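Carbon monoxide dehydrogenase (PDB 6T7J) catalyses the reversible oxidation of carbon monoxide to carbon dioxide, a reaction that nickel-containing enzymes of this family carry out at a nickel-iron-sulfur cluster. Local coordinates at residues A[327-339]-A[392-406]. Residues are numbered along the deposited sequence; the frame is centred on the assembly and turned at random.
Sequences LAIITGAVEAIIV and AIENYPNRPRDRVHI
Thr-331 and His-405 join the two backbones through a single hydrogen bond, His-405 N to Thr-331 O (2.9 Å), where the helix ending near Gly-332 turns toward strand 336-339. This connection leads into a strand of a Rossmann-like parallel sheet of strand order 3-2-1-4-5-6, and the chain leaving helix 381-395 runs alongside it. Gly-332 has positive phi (83°), and a side chain there would run into Arg-403 O.

The polar centre is the buried pair Glu-335 and Arg-399. Arg-399 meets the carboxylate side-on: NH1 donates to Glu-335 OE1 at 2.9 Å, on its syn lone pair, and NE to Glu-335 OE2 at 3.0 Å. The guanidinium and carboxylate planes are only 15° apart. A bend at chi2 (68°) folds the Glu-335 chain over the backbone of Tyr-396, bringing OE1 to the edge of the Tyr-396 ring. The methyl of Ala-333 sits over the middle of one guanidinium face, and Tyr-396 CE1 lies off-centre across the other. Asn-263 N and His-356 NE2 also bind the carboxylate, one at each oxygen, so several donors hold it in place. A leucine in place of Arg-399 would probably leave the buried Glu-335 carboxylate without its arginine partner, and the methyl of Ala-333 without the flat group it covers.

Small apolar contacts flank this pair: Ala-336 CB packs on Ala-392 CB at 3.7 Å, and Ala-333 CB touches Ile-406 CD1. Asn-395 ties its segment to the residue before Ala-336, its ND2 reaching Glu-335 O at 3.1 Å on a lone pair in the carbonyl plane, while the same nitrogen also donates to His-356 O and Asn-395 OD1 accepts a hydrogen bond from Asn-398 ND2.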
ATOM      1  N   LEU A 327      -8.999  -6.104  28.520  1.00 43.01           N
ATOM      2  CA  LEU A 327      -9.063  -6.464  29.930  1.00 46.23           C
ATOM      3  C   LEU A 327      -9.023  -5.233  30.824  1.00 49.54           C
ATOM      4  O   LEU A 327      -9.646  -5.227  31.893  1.00 50.90           O
ATOM      5  CB  LEU A 327      -7.921  -7.417  30.278  1.00 46.98           C
ATOM      6  CG  LEU A 327      -7.910  -8.722  29.478  1.00 52.19           C
ATOM      7  CD1 LEU A 327      -6.614  -9.485  29.698  1.00 46.68           C
ATOM      8  CD2 LEU A 327      -9.115  -9.578  29.841  1.00 50.00           C
ATOM      9  N   ALA A 328      -8.327  -4.176  30.392  1.00 47.66           N
ATOM     10  CA  ALA A 328      -8.244  -2.971  31.211  1.00 49.02           C
ATOM     11  C   ALA A 328      -9.619  -2.350  31.410  1.00 50.70           C
ATOM     12  O   ALA A 328      -9.924  -1.828  32.489  1.00 50.75           O
ATOM     13  CB  ALA A 328      -7.281  -1.967  30.576  1.00 47.60           C
ATOM     14  N   ILE A 329     -10.471  -2.409  30.385  1.00 54.41           N
ATOM     15  CA  ILE A 329     -11.829  -1.898  30.526  1.00 53.05           C
ATOM     16  C   ILE A 329     -12.658  -2.829  31.399  1.00 49.31           C
ATOM     17  O   ILE A 329     -13.609  -2.394  32.060  1.00 45.15           O
ATOM     18  CB  ILE A 329     -12.467  -1.698  29.138  1.00 50.07           C
ATOM     19  CG1 ILE A 329     -11.516  -0.925  28.222  1.00 46.65           C
ATOM     20  CG2 ILE A 329     -13.804  -0.980  29.252  1.00 47.73           C
ATOM     21  CD1 ILE A 329     -11.993  -0.829  26.788  1.00 50.72           C
ATOM     22  N   ILE A 330     -12.312  -4.119  31.431  1.00 51.83           N
ATOM     23  CA  ILE A 330     -13.086  -5.088  32.204  1.00 53.19           C
ATOM     24  C   ILE A 330     -12.771  -5.024  33.690  1.00 58.17           C
ATOM     25  O   ILE A 330     -13.493  -5.627  34.496  1.00 58.36           O
ATOM     26  CB  ILE A 330     -12.856  -6.477  31.579  1.00 54.75           C
ATOM     27  CG1 ILE A 330     -13.124  -6.397  30.075  1.00 54.83           C
ATOM     28  CG2 ILE A 330     -13.763  -7.531  32.199  1.00 57.19           C
ATOM     29  CD1 ILE A 330     -13.065  -7.713  29.358  1.00 46.52           C
ATOM     30  N   THR A 331     -11.729  -4.285  34.085  1.00 57.08           N
ATOM     31  CA  THR A 331     -11.542  -3.986  35.502  1.00 53.04           C
ATOM     32  C   THR A 331     -12.705  -3.170  36.050  1.00 57.45           C
ATOM     33  O   THR A 331     -12.998  -3.234  37.249  1.00 57.11           O
ATOM     34  CB  THR A 331     -10.230  -3.233  35.729  1.00 57.14           C
ATOM     35  OG1 THR A 331     -10.310  -1.934  35.127  1.00 50.64           O
ATOM     36  CG2 THR A 331      -9.056  -3.999  35.137  1.00 48.32           C
ATOM     37  N   GLY A 332     -13.378  -2.407  35.191  1.00 51.98           N
ATOM     38  CA  GLY A 332     -14.490  -1.579  35.606  1.00 54.42           C
ATOM     39  C   GLY A 332     -14.108  -0.236  36.181  1.00 53.43           C
ATOM     40  O   GLY A 332     -14.992   0.492  36.648  1.00 57.10           O
ATOM     41  N   ALA A 333     -12.826   0.124  36.155  1.00 53.08           N
ATOM     42  CA  ALA A 333     -12.348   1.343  36.794  1.00 57.38           C
ATOM     43  C   ALA A 333     -11.753   2.342  35.809  1.00 54.12           C
ATOM     44  O   ALA A 333     -11.149   3.329  36.242  1.00 60.32           O
ATOM     45  CB  ALA A 333     -11.313   1.005  37.873  1.00 50.99           C
ATOM     46  N   VAL A 334     -11.904   2.122  34.508  1.00 53.74           N
ATOM     47  CA  VAL A 334     -11.350   3.025  33.504  1.00 59.03           C
ATOM     48  C   VAL A 334     -12.408   4.066  33.159  1.00 55.68           C
ATOM     49  O   VAL A 334     -13.425   3.754  32.535  1.00 54.96           O
ATOM     50  CB  VAL A 334     -10.885   2.269  32.255  1.00 49.39           C
ATOM     51  CG1 VAL A 334     -10.473   3.250  31.170  1.00 43.77           C
ATOM     52  CG2 VAL A 334      -9.728   1.350  32.600  1.00 55.90           C
ATOM     53  N   GLU A 335     -12.169   5.312  33.569  1.00 54.58           N
ATOM     54  CA  GLU A 335     -13.089   6.388  33.222  1.00 54.48           C
ATOM     55  C   GLU A 335     -12.997   6.733  31.742  1.00 50.69           C
ATOM     56  O   GLU A 335     -14.014   7.032  31.104  1.00 46.27           O
ATOM     57  CB  GLU A 335     -12.799   7.619  34.075  1.00 52.93           C
ATOM     58  CG  GLU A 335     -13.520   7.621  35.397  1.00 51.74           C
ATOM     59  CD  GLU A 335     -13.019   6.551  36.347  1.00 59.54           C
ATOM     60  OE1 GLU A 335     -11.827   6.602  36.725  1.00 57.42           O
ATOM     61  OE2 GLU A 335     -13.816   5.660  36.715  1.00 51.60           O
ATOM     62  N   ALA A 336     -11.792   6.697  31.181  1.00 47.33           N
ATOM     63  CA  ALA A 336     -11.603   7.031  29.779  1.00 50.64           C
ATOM     64  C   ALA A 336     -10.324   6.385  29.270  1.00 47.38           C
ATOM     65  O   ALA A 336      -9.318   6.323  29.989  1.00 46.35           O
ATOM     66  CB  ALA A 336     -11.550   8.550  29.570  1.00 44.04           C
ATOM     67  N   ILE A 337     -10.378   5.904  28.031  1.00 46.20           N
ATOM     68  CA  ILE A 337      -9.196   5.450  27.306  1.00 47.59           C
ATOM     69  C   ILE A 337      -9.042   6.340  26.077  1.00 48.02           C
ATOM     70  O   ILE A 337      -9.966   6.451  25.260  1.00 46.98           O
ATOM     71  CB  ILE A 337      -9.274   3.960  26.929  1.00 44.86           C
ATOM     72  CG1 ILE A 337      -8.053   3.550  26.103  1.00 45.65           C
ATOM     73  CG2 ILE A 337     -10.574   3.634  26.196  1.00 42.97           C
ATOM     74  CD1 ILE A 337      -7.753   2.064  26.151  1.00 43.18           C
ATOM     75  N   ILE A 338      -7.884   6.982  25.962  1.00 42.19           N
ATOM     76  CA  ILE A 338      -7.603   7.974  24.931  1.00 47.21           C
ATOM     77  C   ILE A 338      -6.676   7.330  23.915  1.00 47.45           C
ATOM     78  O   ILE A 338      -5.548   6.949  24.252  1.00 50.41           O
ATOM     79  CB  ILE A 338      -6.962   9.239  25.525  1.00 51.42           C
ATOM     80  CG1 ILE A 338      -7.593   9.585  26.875  1.00 42.45           C
ATOM     81  CG2 ILE A 338      -7.060  10.404  24.548  1.00 46.99           C
ATOM     82  CD1 ILE A 338      -9.079   9.824  26.809  1.00 47.96           C
ATOM     83  N   VAL A 339      -7.138   7.215  22.670  1.00 49.99           N
ATOM     84  CA  VAL A 339      -6.399   6.505  21.636  1.00 54.10           C
ATOM     85  C   VAL A 339      -6.128   7.436  20.463  1.00 52.08           C
ATOM     86  O   VAL A 339      -6.878   8.383  20.206  1.00 49.36           O
ATOM     87  CB  VAL A 339      -7.151   5.237  21.172  1.00 50.99           C
ATOM     88  CG1 VAL A 339      -7.405   4.315  22.356  1.00 46.11           C
ATOM     89  CG2 VAL A 339      -8.460   5.608  20.495  1.00 49.93           C
ATOM     90  N   ALA A 392     -13.011  12.788  31.471  1.00 55.98           N
ATOM     91  CA  ALA A 392     -12.742  11.597  32.279  1.00 58.82           C
ATOM     92  C   ALA A 392     -13.112  11.823  33.748  1.00 59.10           C
ATOM     93  O   ALA A 392     -13.782  10.987  34.380  1.00 59.93           O
ATOM     94  CB  ALA A 392     -11.272  11.200  32.147  1.00 49.37           C
ATOM     95  N   ILE A 393     -12.681  12.956  34.307  1.00 58.69           N
ATOM     96  CA  ILE A 393     -12.944  13.253  35.713  1.00 59.38           C
ATOM     97  C   ILE A 393     -14.441  13.361  35.969  1.00 57.60           C
ATOM     98  O   ILE A 393     -14.941  12.938  37.018  1.00 55.79           O
ATOM     99  CB  ILE A 393     -12.203  14.538  36.125  1.00 57.71           C
ATOM    100  CG1 ILE A 393     -10.699  14.274  36.211  1.00 58.73           C
ATOM    101  CG2 ILE A 393     -12.737  15.073  37.442  1.00 58.29           C
ATOM    102  CD1 ILE A 393      -9.878  15.527  36.293  1.00 51.65           C
ATOM    103  N   GLU A 394     -15.181  13.919  35.010  1.00 60.47           N
ATOM    104  CA  GLU A 394     -16.623  14.050  35.169  1.00 59.29           C
ATOM    105  C   GLU A 394     -17.328  12.712  35.000  1.00 61.84           C
ATOM    106  O   GLU A 394     -18.431  12.526  35.526  1.00 57.68           O
ATOM    107  CB  GLU A 394     -17.165  15.073  34.174  1.00 58.58           C
ATOM    108  CG  GLU A 394     -16.720  16.497  34.462  1.00 56.44           C
ATOM    109  CD  GLU A 394     -16.589  17.336  33.209  1.00 57.01           C
ATOM    110  OE1 GLU A 394     -16.134  18.495  33.318  1.00 60.25           O
ATOM    111  OE2 GLU A 394     -16.938  16.839  32.118  1.00 52.64           O
ATOM    112  N   ASN A 395     -16.721  11.776  34.267  1.00 58.43           N
ATOM    113  CA  ASN A 395     -17.280  10.433  34.191  1.00 59.07           C
ATOM    114  C   ASN A 395     -16.980   9.599  35.430  1.00 55.60           C
ATOM    115  O   ASN A 395     -17.646   8.580  35.645  1.00 53.49           O
ATOM    116  CB  ASN A 395     -16.760   9.703  32.952  1.00 56.36           C
ATOM    117  CG  ASN A 395     -17.576   8.468  32.622  1.00 59.38           C
ATOM    118  OD1 ASN A 395     -18.786   8.428  32.855  1.00 59.50           O
ATOM    119  ND2 ASN A 395     -16.917   7.450  32.082  1.00 59.34           N
ATOM    120  N   TYR A 396     -15.984   9.993  36.223  1.00 58.16           N
ATOM    121  CA  TYR A 396     -15.663   9.252  37.448  1.00 59.90           C
ATOM    122  C   TYR A 396     -16.866   8.874  38.315  1.00 61.34           C
ATOM    123  O   TYR A 396     -16.900   7.727  38.792  1.00 55.66           O
ATOM    124  CB  TYR A 396     -14.648  10.036  38.291  1.00 58.22           C
ATOM    125  CG  TYR A 396     -14.278   9.351  39.593  1.00 56.78           C
ATOM    126  CD1 TYR A 396     -13.386   8.285  39.611  1.00 59.60           C
ATOM    127  CD2 TYR A 396     -14.820   9.771  40.804  1.00 58.91           C
ATOM    128  CE1 TYR A 396     -13.043   7.656  40.797  1.00 59.27           C
ATOM    129  CE2 TYR A 396     -14.483   9.146  41.997  1.00 53.56           C
ATOM    130  CZ  TYR A 396     -13.593   8.091  41.985  1.00 58.70           C
ATOM    131  OH  TYR A 396     -13.252   7.466  43.163  1.00 56.69           O
ATOM    132  N   PRO A 397     -17.852   9.742  38.575  1.00 60.03           N
ATOM    133  CA  PRO A 397     -18.989   9.318  39.416  1.00 58.04           C
ATOM    134  C   PRO A 397     -19.792   8.157  38.851  1.00 62.79           C
ATOM    135  O   PRO A 397     -20.569   7.545  39.596  1.00 65.12           O
ATOM    136  CB  PRO A 397     -19.847  10.586  39.515  1.00 55.19           C
ATOM    137  CG  PRO A 397     -18.893  11.696  39.316  1.00 62.41           C
ATOM    138  CD  PRO A 397     -17.894  11.194  38.315  1.00 61.00           C
ATOM    139  N   ASN A 398     -19.639   7.829  37.571  1.00 59.21           N
ATOM    140  CA  ASN A 398     -20.420   6.773  36.942  1.00 53.64           C
ATOM    141  C   ASN A 398     -19.761   5.404  37.039  1.00 54.43           C
ATOM    142  O   ASN A 398     -20.275   4.445  36.456  1.00 59.55           O
ATOM    143  CB  ASN A 398     -20.679   7.115  35.474  1.00 53.43           C
ATOM    144  CG  ASN A 398     -21.530   8.354  35.309  1.00 59.86           C
ATOM    145  OD1 ASN A 398     -22.526   8.533  36.012  1.00 53.77           O
ATOM    146  ND2 ASN A 398     -21.141   9.222  34.380  1.00 55.58           N
ATOM    147  N   ARG A 399     -18.649   5.290  37.750  1.00 57.87           N
ATOM    148  CA  ARG A 399     -17.947   4.014  37.840  1.00 58.54           C
ATOM    149  C   ARG A 399     -18.777   3.005  38.621  1.00 57.49           C
ATOM    150  O   ARG A 399     -19.028   3.216  39.815  1.00 59.29           O
ATOM    151  CB  ARG A 399     -16.586   4.195  38.506  1.00 51.80           C
ATOM    152  CG  ARG A 399     -15.918   2.880  38.871  1.00 55.54           C
ATOM    153  CD  ARG A 399     -14.728   3.096  39.785  1.00 59.89           C
ATOM    154  NE  ARG A 399     -13.689   3.893  39.143  1.00 52.51           N
ATOM    155  CZ  ARG A 399     -12.416   3.903  39.523  1.00 52.43           C
ATOM    156  NH1 ARG A 399     -11.538   4.660  38.880  1.00 54.42           N
ATOM    157  NH2 ARG A 399     -12.021   3.157  40.546  1.00 49.86           N
ATOM    158  N   PRO A 400     -19.217   1.906  38.005  1.00 61.03           N
ATOM    159  CA  PRO A 400     -19.945   0.881  38.764  1.00 62.40           C
ATOM    160  C   PRO A 400     -19.031   0.177  39.752  1.00 64.09           C
ATOM    161  O   PRO A 400     -18.416  -0.843  39.419  1.00 61.01           O
ATOM    162  CB  PRO A 400     -20.448  -0.073  37.676  1.00 65.44           C
ATOM    163  CG  PRO A 400     -19.459   0.081  36.564  1.00 58.56           C
ATOM    164  CD  PRO A 400     -19.005   1.514  36.599  1.00 59.22           C
ATOM    165  N   ARG A 401     -18.927   0.723  40.967  1.00 63.30           N
ATOM    166  CA  ARG A 401     -18.022   0.162  41.964  1.00 65.28           C
ATOM    167  C   ARG A 401     -18.394  -1.265  42.342  1.00 63.71           C
ATOM    168  O   ARG A 401     -17.536  -2.009  42.828  1.00 64.98           O
ATOM    169  CB  ARG A 401     -18.001   1.049  43.210  1.00 66.22           C
ATOM    170  CG  ARG A 401     -17.402   2.425  42.972  1.00 66.59           C
ATOM    171  CD  ARG A 401     -16.872   3.032  44.265  1.00 73.90           C
ATOM    172  NE  ARG A 401     -16.079   4.233  44.017  1.00 72.98           N
ATOM    173  CZ  ARG A 401     -14.761   4.238  43.844  1.00 68.53           C
ATOM    174  NH1 ARG A 401     -14.126   5.379  43.621  1.00 67.67           N
ATOM    175  NH2 ARG A 401     -14.077   3.104  43.893  1.00 67.28           N
ATOM    176  N   ASP A 402     -19.648  -1.664  42.122  1.00 65.87           N
ATOM    177  CA  ASP A 402     -20.063  -3.037  42.380  1.00 66.71           C
ATOM    178  C   ASP A 402     -19.434  -4.026  41.406  1.00 64.83           C
ATOM    179  O   ASP A 402     -19.339  -5.215  41.726  1.00 68.74           O
ATOM    180  CB  ASP A 402     -21.587  -3.142  42.310  1.00 64.50           C
ATOM    181  CG  ASP A 402     -22.156  -2.508  41.055  1.00 66.06           C
ATOM    182  OD1 ASP A 402     -21.838  -1.330  40.788  1.00 68.94           O
ATOM    183  OD2 ASP A 402     -22.918  -3.185  40.333  1.00 72.77           O
ATOM    184  N   ARG A 403     -19.004  -3.565  40.230  1.00 63.05           N
ATOM    185  CA  ARG A 403     -18.433  -4.425  39.202  1.00 65.90           C
ATOM    186  C   ARG A 403     -16.949  -4.145  38.975  1.00 66.39           C
ATOM    187  O   ARG A 403     -16.427  -4.386  37.884  1.00 67.04           O
ATOM    188  CB  ARG A 403     -19.199  -4.272  37.888  1.00 58.10           C
ATOM    189  CG  ARG A 403     -20.701  -4.422  38.017  1.00 65.55           C
ATOM    190  CD  ARG A 403     -21.414  -3.798  36.829  1.00 64.37           C
ATOM    191  NE  ARG A 403     -20.961  -4.363  35.562  1.00 67.18           N
ATOM    192  CZ  ARG A 403     -21.097  -3.763  34.384  1.00 66.34           C
ATOM    193  NH1 ARG A 403     -20.654  -4.353  33.282  1.00 66.46           N
ATOM    194  NH2 ARG A 403     -21.678  -2.573  34.307  1.00 67.36           N
ATOM    195  N   VAL A 404     -16.258  -3.639  39.992  1.00 64.70           N
ATOM    196  CA  VAL A 404     -14.849  -3.279  39.879  1.00 60.39           C
ATOM    197  C   VAL A 404     -14.003  -4.414  40.436  1.00 65.30           C
ATOM    198  O   VAL A 404     -14.229  -4.875  41.561  1.00 63.96           O
ATOM    199  CB  VAL A 404     -14.550  -1.959  40.612  1.00 57.23           C
ATOM    200  CG1 VAL A 404     -13.052  -1.799  40.834  1.00 51.34           C
ATOM    201  CG2 VAL A 404     -15.102  -0.780  39.823  1.00 57.21           C
ATOM    202  N   HIS A 405     -13.029  -4.868  39.645  1.00 65.37           N
ATOM    203  CA  HIS A 405     -12.059  -5.872  40.085  1.00 56.04           C
ATOM    204  C   HIS A 405     -10.720  -5.533  39.438  1.00 56.44           C
ATOM    205  O   HIS A 405     -10.476  -5.883  38.280  1.00 62.85           O
ATOM    206  CB  HIS A 405     -12.505  -7.285  39.727  1.00 58.13           C
ATOM    207  CG  HIS A 405     -11.501  -8.341  40.073  1.00 63.47           C
ATOM    208  ND1 HIS A 405     -11.574  -9.088  41.229  1.00 66.93           N
ATOM    209  CD2 HIS A 405     -10.398  -8.773  39.417  1.00 58.63           C
ATOM    210  CE1 HIS A 405     -10.562  -9.935  41.269  1.00 68.45           C
ATOM    211  NE2 HIS A 405      -9.831  -9.763  40.182  1.00 58.63           N
ATOM    212  N   ILE A 406      -9.864  -4.848  40.182  1.00 53.17           N
ATOM    213  CA  ILE A 406      -8.507  -4.532  39.746  1.00 55.86           C
ATOM    214  C   ILE A 406      -7.580  -5.598  40.317  1.00 62.90           C
ATOM    215  O   ILE A 406      -7.553  -5.781  41.544  1.00 63.62           O
ATOM    216  CB  ILE A 406      -8.081  -3.129  40.200  1.00 61.41           C
ATOM    217  CG1 ILE A 406      -9.050  -2.074  39.662  1.00 53.12           C
ATOM    218  CG2 ILE A 406      -6.655  -2.832  39.757  1.00 60.50           C
ATOM    219  CD1 ILE A 406      -8.832  -0.691  40.243  1.00 56.74           C
TER